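Local coordinates for metallophosphoesterase (Clostridium thermocellum, PDB 4J6O), which probably removes 2',3' phosphates from RNA ends as the metal-binding phosphatase domain of the bacterial Pnkp-Hen1 RNA repair system, at residues G44-E56 against E75-I88. Sequence-based numbering, arbitrary orientation.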
ATOM      1  N   GLY A  44     -13.528  18.691  11.676  1.00 55.35           N
ATOM      2  CA  GLY A  44     -12.931  18.153  10.464  1.00 47.88           C
ATOM      3  C   GLY A  44     -13.725  17.007   9.889  1.00 63.84           C
ATOM      4  O   GLY A  44     -14.208  16.152  10.640  1.00 53.09           O
ATOM      5  N   VAL A  45     -13.839  16.977   8.560  1.00 44.76           N
ATOM      6  CA  VAL A  45     -14.646  15.963   7.889  1.00 55.34           C
ATOM      7  C   VAL A  45     -13.958  15.325   6.665  1.00 38.83           C
ATOM      8  O   VAL A  45     -13.236  15.989   5.931  1.00 47.03           O
ATOM      9  CB  VAL A  45     -16.046  16.555   7.541  1.00 74.26           C
ATOM     10  CG1 VAL A  45     -16.403  16.357   6.091  1.00 60.93           C
ATOM     11  CG2 VAL A  45     -17.116  15.972   8.475  1.00 86.96           C
ATOM     12  N   GLY A  46     -14.184  14.027   6.466  1.00 46.11           N
ATOM     13  CA  GLY A  46     -13.607  13.307   5.337  1.00 40.12           C
ATOM     14  C   GLY A  46     -12.097  13.362   5.390  1.00 45.56           C
ATOM     15  O   GLY A  46     -11.507  12.980   6.402  1.00 40.57           O
ATOM     16  N   SER A  47     -11.464  13.866   4.332  1.00 39.94           N
ATOM     17  CA  SER A  47     -10.005  13.965   4.321  1.00 33.42           C
ATOM     18  C   SER A  47      -9.453  15.102   5.191  1.00 35.29           C
ATOM     19  O   SER A  47      -8.228  15.280   5.269  1.00 37.56           O
ATOM     20  CB  SER A  47      -9.457  14.046   2.893  1.00 35.32           C
ATOM     21  OG  SER A  47      -9.736  15.310   2.323  1.00 43.60           O
ATOM     22  N   GLY A  48     -10.350  15.878   5.815  1.00 36.15           N
ATOM     23  CA  GLY A  48      -9.924  16.937   6.706  1.00 36.58           C
ATOM     24  C   GLY A  48     -10.136  16.524   8.157  1.00 35.29           C
ATOM     25  O   GLY A  48      -9.980  17.336   9.080  1.00 42.14           O
ATOM     26  N   LYS A  49     -10.460  15.251   8.374  1.00 39.81           N
ATOM     27  CA  LYS A  49     -10.782  14.754   9.702  1.00 36.57           C
ATOM     28  C   LYS A  49      -9.511  14.722  10.551  1.00 57.80           C
ATOM     29  O   LYS A  49      -9.553  14.961  11.752  1.00 39.32           O
ATOM     30  CB  LYS A  49     -11.401  13.354   9.603  1.00 36.87           C
ATOM     31  CG  LYS A  49     -11.962  12.836  10.914  1.00 44.94           C
ATOM     32  CD  LYS A  49     -12.780  11.578  10.687  1.00 51.41           C
ATOM     33  CE  LYS A  49     -13.512  11.097  11.957  1.00 52.47           C
ATOM     34  NZ  LYS A  49     -12.571  10.883  13.085  1.00 71.46           N
ATOM     35  N   TYR A  50      -8.373  14.456   9.914  1.00 35.29           N
ATOM     36  CA  TYR A  50      -7.111  14.312  10.635  1.00 32.57           C
ATOM     37  C   TYR A  50      -6.035  15.242  10.055  1.00 37.43           C
ATOM     38  O   TYR A  50      -6.108  15.638   8.902  1.00 39.53           O
ATOM     39  CB  TYR A  50      -6.627  12.869  10.585  1.00 30.68           C
ATOM     40  CG  TYR A  50      -7.607  11.853  11.108  1.00 35.91           C
ATOM     41  CD1 TYR A  50      -7.864  11.737  12.473  1.00 42.65           C
ATOM     42  CD2 TYR A  50      -8.248  10.980  10.229  1.00 33.51           C
ATOM     43  CE1 TYR A  50      -8.731  10.768  12.949  1.00 43.32           C
ATOM     44  CE2 TYR A  50      -9.128  10.031  10.689  1.00 38.01           C
ATOM     45  CZ  TYR A  50      -9.367   9.931  12.049  1.00 43.04           C
ATOM     46  OH  TYR A  50     -10.241   8.968  12.495  1.00 49.83           O
ATOM     47  N   ARG A  51      -5.033  15.574  10.863  1.00 33.20           N
ATOM     48  CA  ARG A  51      -3.834  16.237  10.351  1.00 28.47           C
ATOM     49  C   ARG A  51      -2.607  15.610  10.985  1.00 37.42           C
ATOM     50  O   ARG A  51      -2.500  15.518  12.202  1.00 37.32           O
ATOM     51  CB  ARG A  51      -3.858  17.752  10.589  1.00 40.51           C
ATOM     52  CG  ARG A  51      -2.902  18.486   9.669  1.00 36.76           C
ATOM     53  CD  ARG A  51      -3.106  20.043   9.685  1.00 77.55           C
ATOM     54  NE  ARG A  51      -2.604  20.635   8.440  1.00 40.72           N
ATOM     55  CZ  ARG A  51      -1.361  21.068   8.287  1.00 80.76           C
ATOM     56  NH1 ARG A  51      -0.960  21.584   7.132  1.00 93.04           N
ATOM     57  NH2 ARG A  51      -0.527  21.013   9.313  1.00 57.46           N
ATOM     58  N   VAL A  52      -1.674  15.181  10.141  1.00 31.94           N
ATOM     59  CA  VAL A  52      -0.492  14.455  10.611  1.00 27.64           C
ATOM     60  C   VAL A  52       0.757  15.290  10.351  1.00 32.45           C
ATOM     61  O   VAL A  52       0.902  15.826   9.242  1.00 34.01           O
ATOM     62  CB  VAL A  52      -0.359  13.103   9.872  1.00 24.36           C
ATOM     63  CG1 VAL A  52       0.731  12.280  10.558  1.00 27.30           C
ATOM     64  CG2 VAL A  52      -1.718  12.407   9.937  1.00 27.94           C
ATOM     65  N   THR A  53       1.651  15.387  11.349  1.00 34.70           N
ATOM     66  CA  THR A  53       2.918  16.091  11.174  1.00 29.39           C
ATOM     67  C   THR A  53       4.058  15.282  11.768  1.00 36.54           C
ATOM     68  O   THR A  53       3.829  14.301  12.477  1.00 31.32           O
ATOM     69  CB  THR A  53       2.858  17.492  11.819  1.00 34.87           C
ATOM     70  OG1 THR A  53       2.536  17.371  13.209  1.00 38.13           O
ATOM     71  CG2 THR A  53       1.791  18.320  11.112  1.00 38.38           C
ATOM     72  N   HIS A  54       5.283  15.678  11.426  1.00 33.84           N
ATOM     73  CA  HIS A  54       6.484  15.075  11.995  1.00 30.55           C
ATOM     74  C   HIS A  54       7.537  16.176  12.241  1.00 33.20           C
ATOM     75  O   HIS A  54       7.924  16.900  11.319  1.00 40.34           O
ATOM     76  CB  HIS A  54       7.036  13.955  11.083  1.00 30.89           C
ATOM     77  CG  HIS A  54       7.977  13.033  11.803  1.00 39.28           C
ATOM     78  ND1 HIS A  54       9.244  13.417  12.182  1.00 31.22           N
ATOM     79  CD2 HIS A  54       7.826  11.754  12.231  1.00 30.86           C
ATOM     80  CE1 HIS A  54       9.833  12.425  12.835  1.00 29.03           C
ATOM     81  NE2 HIS A  54       8.991  11.399  12.878  1.00 34.44           N
ATOM     82  N   PRO A  55       8.030  16.240  13.464  1.00 38.00           N
ATOM     83  CA  PRO A  55       8.978  17.309  13.817  1.00 41.46           C
ATOM     84  C   PRO A  55      10.318  17.205  13.103  1.00 44.50           C
ATOM     85  O   PRO A  55      10.989  18.223  12.957  1.00 42.29           O
ATOM     86  CB  PRO A  55       9.152  17.147  15.333  1.00 45.43           C
ATOM     87  CG  PRO A  55       8.647  15.792  15.665  1.00 39.86           C
ATOM     88  CD  PRO A  55       7.647  15.403  14.602  1.00 32.90           C
ATOM     89  N   GLU A  56      10.702  16.012  12.665  1.00 38.88           N
ATOM     90  CA  GLU A  56      11.943  15.854  11.910  1.00 34.35           C
ATOM     91  C   GLU A  56      11.713  15.941  10.385  1.00 43.39           C
ATOM     92  O   GLU A  56      12.630  15.683   9.594  1.00 41.20           O
ATOM     93  CB  GLU A  56      12.629  14.547  12.289  1.00 42.63           C
ATOM     94  CG  GLU A  56      12.921  14.401  13.783  1.00 38.95           C
ATOM     95  CD  GLU A  56      13.453  13.006  14.127  1.00 83.29           C
ATOM     96  OE1 GLU A  56      13.342  12.070  13.286  1.00 50.71           O
ATOM     97  OE2 GLU A  56      14.001  12.847  15.238  1.00 67.89           O
ATOM     98  N   GLU A  75     -11.875   5.210   8.058  1.00 28.95           N
ATOM     99  CA  GLU A  75     -10.958   6.011   8.858  0.59 29.00           C
ATOM    100  C   GLU A  75      -9.560   5.942   8.258  1.00 32.86           C
ATOM    101  O   GLU A  75      -8.882   6.975   8.183  1.00 27.77           O
ATOM    102  CB  GLU A  75     -10.933   5.567  10.320  0.59 29.79           C
ATOM    103  CG  GLU A  75     -12.237   5.847  11.074  0.59 44.45           C
ATOM    104  CD  GLU A  75     -12.819   7.233  10.792  0.59 56.15           C
ATOM    105  OE1 GLU A  75     -12.128   8.246  11.053  0.59 36.83           O
ATOM    106  OE2 GLU A  75     -13.971   7.300  10.296  0.59 53.41           O
ATOM    107  N   VAL A  76      -9.135   4.739   7.836  1.00 27.54           N
ATOM    108  CA  VAL A  76      -7.865   4.636   7.129  1.00 21.70           C
ATOM    109  C   VAL A  76      -7.871   5.559   5.901  1.00 26.17           C
ATOM    110  O   VAL A  76      -6.920   6.274   5.629  1.00 25.20           O
ATOM    111  CB  VAL A  76      -7.567   3.185   6.662  1.00 21.23           C
ATOM    112  CG1 VAL A  76      -6.349   3.136   5.753  1.00 21.09           C
ATOM    113  CG2 VAL A  76      -7.327   2.278   7.891  1.00 25.21           C
ATOM    114  N   LEU A  77      -8.955   5.517   5.137  1.00 25.63           N
ATOM    115  CA  LEU A  77      -9.009   6.328   3.932  1.00 28.75           C
ATOM    116  C   LEU A  77      -8.925   7.811   4.260  1.00 30.05           C
ATOM    117  O   LEU A  77      -8.176   8.574   3.617  1.00 28.46           O
ATOM    118  CB  LEU A  77     -10.309   6.046   3.171  1.00 25.58           C
ATOM    119  CG  LEU A  77     -10.227   4.786   2.324  1.00 27.76           C
ATOM    120  CD1 LEU A  77     -11.642   4.392   1.926  1.00 30.40           C
ATOM    121  CD2 LEU A  77      -9.371   5.019   1.105  1.00 25.06           C
ATOM    122  N   LYS A  78      -9.674   8.229   5.263  1.00 29.57           N
ATOM    123  CA  LYS A  78      -9.653   9.661   5.604  1.00 29.99           C
ATOM    124  C   LYS A  78      -8.257  10.095   6.027  1.00 30.80           C
ATOM    125  O   LYS A  78      -7.794  11.173   5.691  1.00 31.94           O
ATOM    126  CB  LYS A  78     -10.643   9.935   6.737  1.00 34.01           C
ATOM    127  CG  LYS A  78     -12.079   9.774   6.306  1.00 32.12           C
ATOM    128  CD  LYS A  78     -13.025   9.809   7.470  1.00 37.27           C
ATOM    129  CE  LYS A  78     -14.392   9.338   7.040  1.00 38.76           C
ATOM    130  NZ  LYS A  78     -15.325   9.584   8.121  1.00 39.12           N
ATOM    131  N   LEU A  79      -7.614   9.263   6.830  1.00 27.30           N
ATOM    132  CA  LEU A  79      -6.294   9.590   7.336  1.00 26.49           C
ATOM    133  C   LEU A  79      -5.312   9.666   6.173  1.00 26.46           C
ATOM    134  O   LEU A  79      -4.589  10.639   6.043  1.00 29.00           O
ATOM    135  CB  LEU A  79      -5.844   8.584   8.408  1.00 26.82           C
ATOM    136  CG  LEU A  79      -4.433   8.820   8.931  1.00 29.75           C
ATOM    137  CD1 LEU A  79      -4.484  10.071   9.804  1.00 28.27           C
ATOM    138  CD2 LEU A  79      -3.931   7.610   9.762  1.00 30.74           C
ATOM    139  N   VAL A  80      -5.262   8.625   5.337  1.00 23.96           N
ATOM    140  CA  VAL A  80      -4.287   8.596   4.256  1.00 23.75           C
ATOM    141  C   VAL A  80      -4.503   9.698   3.198  1.00 24.09           C
ATOM    142  O   VAL A  80      -3.549  10.369   2.762  1.00 25.37           O
ATOM    143  CB  VAL A  80      -4.287   7.208   3.557  1.00 23.72           C
ATOM    144  CG1 VAL A  80      -3.352   7.229   2.375  1.00 24.10           C
ATOM    145  CG2 VAL A  80      -3.867   6.180   4.570  1.00 22.90           C
ATOM    146  N   MET A  81      -5.768   9.919   2.851  1.00 26.26           N
ATOM    147  CA  MET A  81      -6.071  10.999   1.911  1.00 25.88           C
ATOM    148  C   MET A  81      -5.650  12.396   2.401  1.00 29.10           C
ATOM    149  O   MET A  81      -5.102  13.205   1.638  1.00 33.13           O
ATOM    150  CB  MET A  81      -7.554  10.974   1.582  1.00 26.85           C
ATOM    151  CG  MET A  81      -7.849   9.780   0.736  1.00 30.35           C
ATOM    152  SD  MET A  81      -9.497   9.891   0.117  1.00 53.38           S
ATOM    153  CE  MET A  81     -10.268   9.254   1.499  1.00 31.95           C
ATOM    154  N   GLY A  82      -5.881  12.659   3.688  1.00 34.55           N
ATOM    155  CA  GLY A  82      -5.398  13.884   4.299  1.00 29.22           C
ATOM    156  C   GLY A  82      -3.878  14.034   4.298  1.00 35.95           C
ATOM    157  O   GLY A  82      -3.345  15.134   4.206  1.00 35.79           O
ATOM    158  N   MET A  83      -3.169  12.921   4.456  1.00 27.12           N
ATOM    159  CA  MET A  83      -1.727  12.937   4.479  1.00 26.19           C
ATOM    160  C   MET A  83      -1.178  13.231   3.122  1.00 32.80           C
ATOM    161  O   MET A  83      -0.192  13.948   2.991  1.00 29.05           O
ATOM    162  CB  MET A  83      -1.202  11.592   5.022  1.00 27.90           C
ATOM    163  CG  MET A  83      -1.526  11.447   6.502  1.00 23.34           C
ATOM    164  SD  MET A  83      -0.955   9.876   7.202  1.00 25.62           S
ATOM    165  CE  MET A  83       0.743  10.104   7.156  1.00 23.79           C
ATOM    166  N   VAL A  84      -1.802  12.652   2.107  1.00 28.13           N
ATOM    167  CA  VAL A  84      -1.331  12.873   0.751  1.00 31.07           C
ATOM    168  C   VAL A  84      -1.618  14.338   0.451  1.00 40.64           C
ATOM    169  O   VAL A  84      -0.802  15.022  -0.138  1.00 37.64           O
ATOM    170  CB  VAL A  84      -2.031  11.934  -0.238  1.00 25.23           C
ATOM    171  CG1 VAL A  84      -1.717  12.311  -1.673  1.00 35.68           C
ATOM    172  CG2 VAL A  84      -1.569  10.475   0.012  1.00 24.32           C
ATOM    173  N   LYS A  85      -2.758  14.831   0.907  1.00 31.51           N
ATOM    174  CA  LYS A  85      -3.132  16.234   0.578  1.00 30.57           C
ATOM    175  C   LYS A  85      -2.282  17.311   1.286  1.00 51.31           C
ATOM    176  O   LYS A  85      -1.999  18.371   0.729  1.00 39.16           O
ATOM    177  CB  LYS A  85      -4.635  16.390   0.848  1.00 35.59           C
ATOM    178  CG  LYS A  85      -5.231  17.718   0.460  1.00 56.36           C
ATOM    179  CD  LYS A  85      -6.700  17.523   0.106  1.00 60.18           C
ATOM    180  CE  LYS A  85      -7.601  18.184   1.139  1.00 91.00           C
ATOM    181  NZ  LYS A  85      -8.928  18.616   0.574  1.00 78.29           N
ATOM    182  N   SER A  86      -1.853  17.027   2.506  1.00 37.12           N
ATOM    183  CA  SER A  86      -1.051  17.969   3.288  1.00 33.48           C
ATOM    184  C   SER A  86       0.425  17.887   2.875  1.00 63.88           C
ATOM    185  O   SER A  86       1.267  18.692   3.323  1.00 49.95           O
ATOM    186  CB  SER A  86      -1.219  17.686   4.794  1.00 59.91           C
ATOM    187  OG  SER A  86      -0.530  16.501   5.195  1.00 51.35           O
ATOM    188  N   GLY A  87       0.730  16.908   2.022  1.00 35.68           N
ATOM    189  CA  GLY A  87       2.069  16.652   1.535  1.00 38.35           C
ATOM    190  C   GLY A  87       3.015  15.874   2.429  1.00 36.69           C
ATOM    191  O   GLY A  87       4.227  15.883   2.198  1.00 38.41           O
ATOM    192  N   ILE A  88       2.507  15.137   3.409  1.00 26.67           N
ATOM    193  CA  ILE A  88       3.402  14.409   4.282  1.00 24.26           C
ATOM    194  C   ILE A  88       3.467  12.946   3.837  1.00 27.03           C
ATOM    195  O   ILE A  88       4.317  12.201   4.280  1.00 26.13           O
ATOM    196  CB  ILE A  88       2.997  14.517   5.757  1.00 26.47           C
ATOM    197  CG1 ILE A  88       4.120  14.069   6.681  1.00 29.49           C
ATOM    198  CG2 ILE A  88       1.631  13.815   6.045  1.00 33.39           C
ATOM    199  CD1 ILE A  88       3.914  14.551   8.127  1.00 36.18           C
TER
HETATM  200  O   HOH W   1     -15.836  12.319   8.606  1.00 46.57           O
HETATM  201  O   HOH W   2      -5.471  17.182   5.579  1.00 52.95           O
HETATM  202  O   HOH W   3      -4.586  13.182   7.541  1.00 30.47           O
HETATM  203  O   HOH W   4      -7.369  13.378   7.328  1.00 32.36           O
HETATM  204  O   HOH W   5      -2.343  15.138   7.456  1.00 29.58           O
HETATM  205  O   HOH W   6       0.783  17.640   7.439  1.00 33.68           O
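Tyr-50 OH donates to Glu-75 OE1 at 2.5 Å, a very short hydrogen bond whose length is doubtful because the acid is modelled in two conformers; the carboxylate oxygen sits at the ring edge, near its plane, while the carboxylate itself is turned 76° against the ring. Lys-49 lays CG over the centre of one ring face, and its final bend (chi4 -56°) brings NZ to 3.1 Å from Tyr-50 OH and 3.4 Å from Glu-75 OE1. Within the helix, Lys-78 NZ makes a weak salt bridge to Glu-75 OE2, so two lysines bracket one acid, which would favour its charged form. Along the strand, Leu-79 CD1 touches both Tyr-50 CB and Val-52 CG2, each at 3.6 Å, and Met-83 CG meets the same Val-52 methyl. Strand 50-53, half of a two-stranded hairpin with 37-40, thus packs on helix 73-86 in the calcineurin-like fold, the axes of strand 50-53 and helix 75-86 crossing at -53°. Gly-82 lets the backbones close in: Ser-47 O lies 3.3 Å from its CA. Beyond, waters link the segments, one accepting from Tyr-50 N close to Lys-78 O, another joining Val-52 O to Ser-86 OG. Further out, Glu-125 and Phe-129 hold the Lys-78 ammonium, and Glu-132 binds Ser-47 OG.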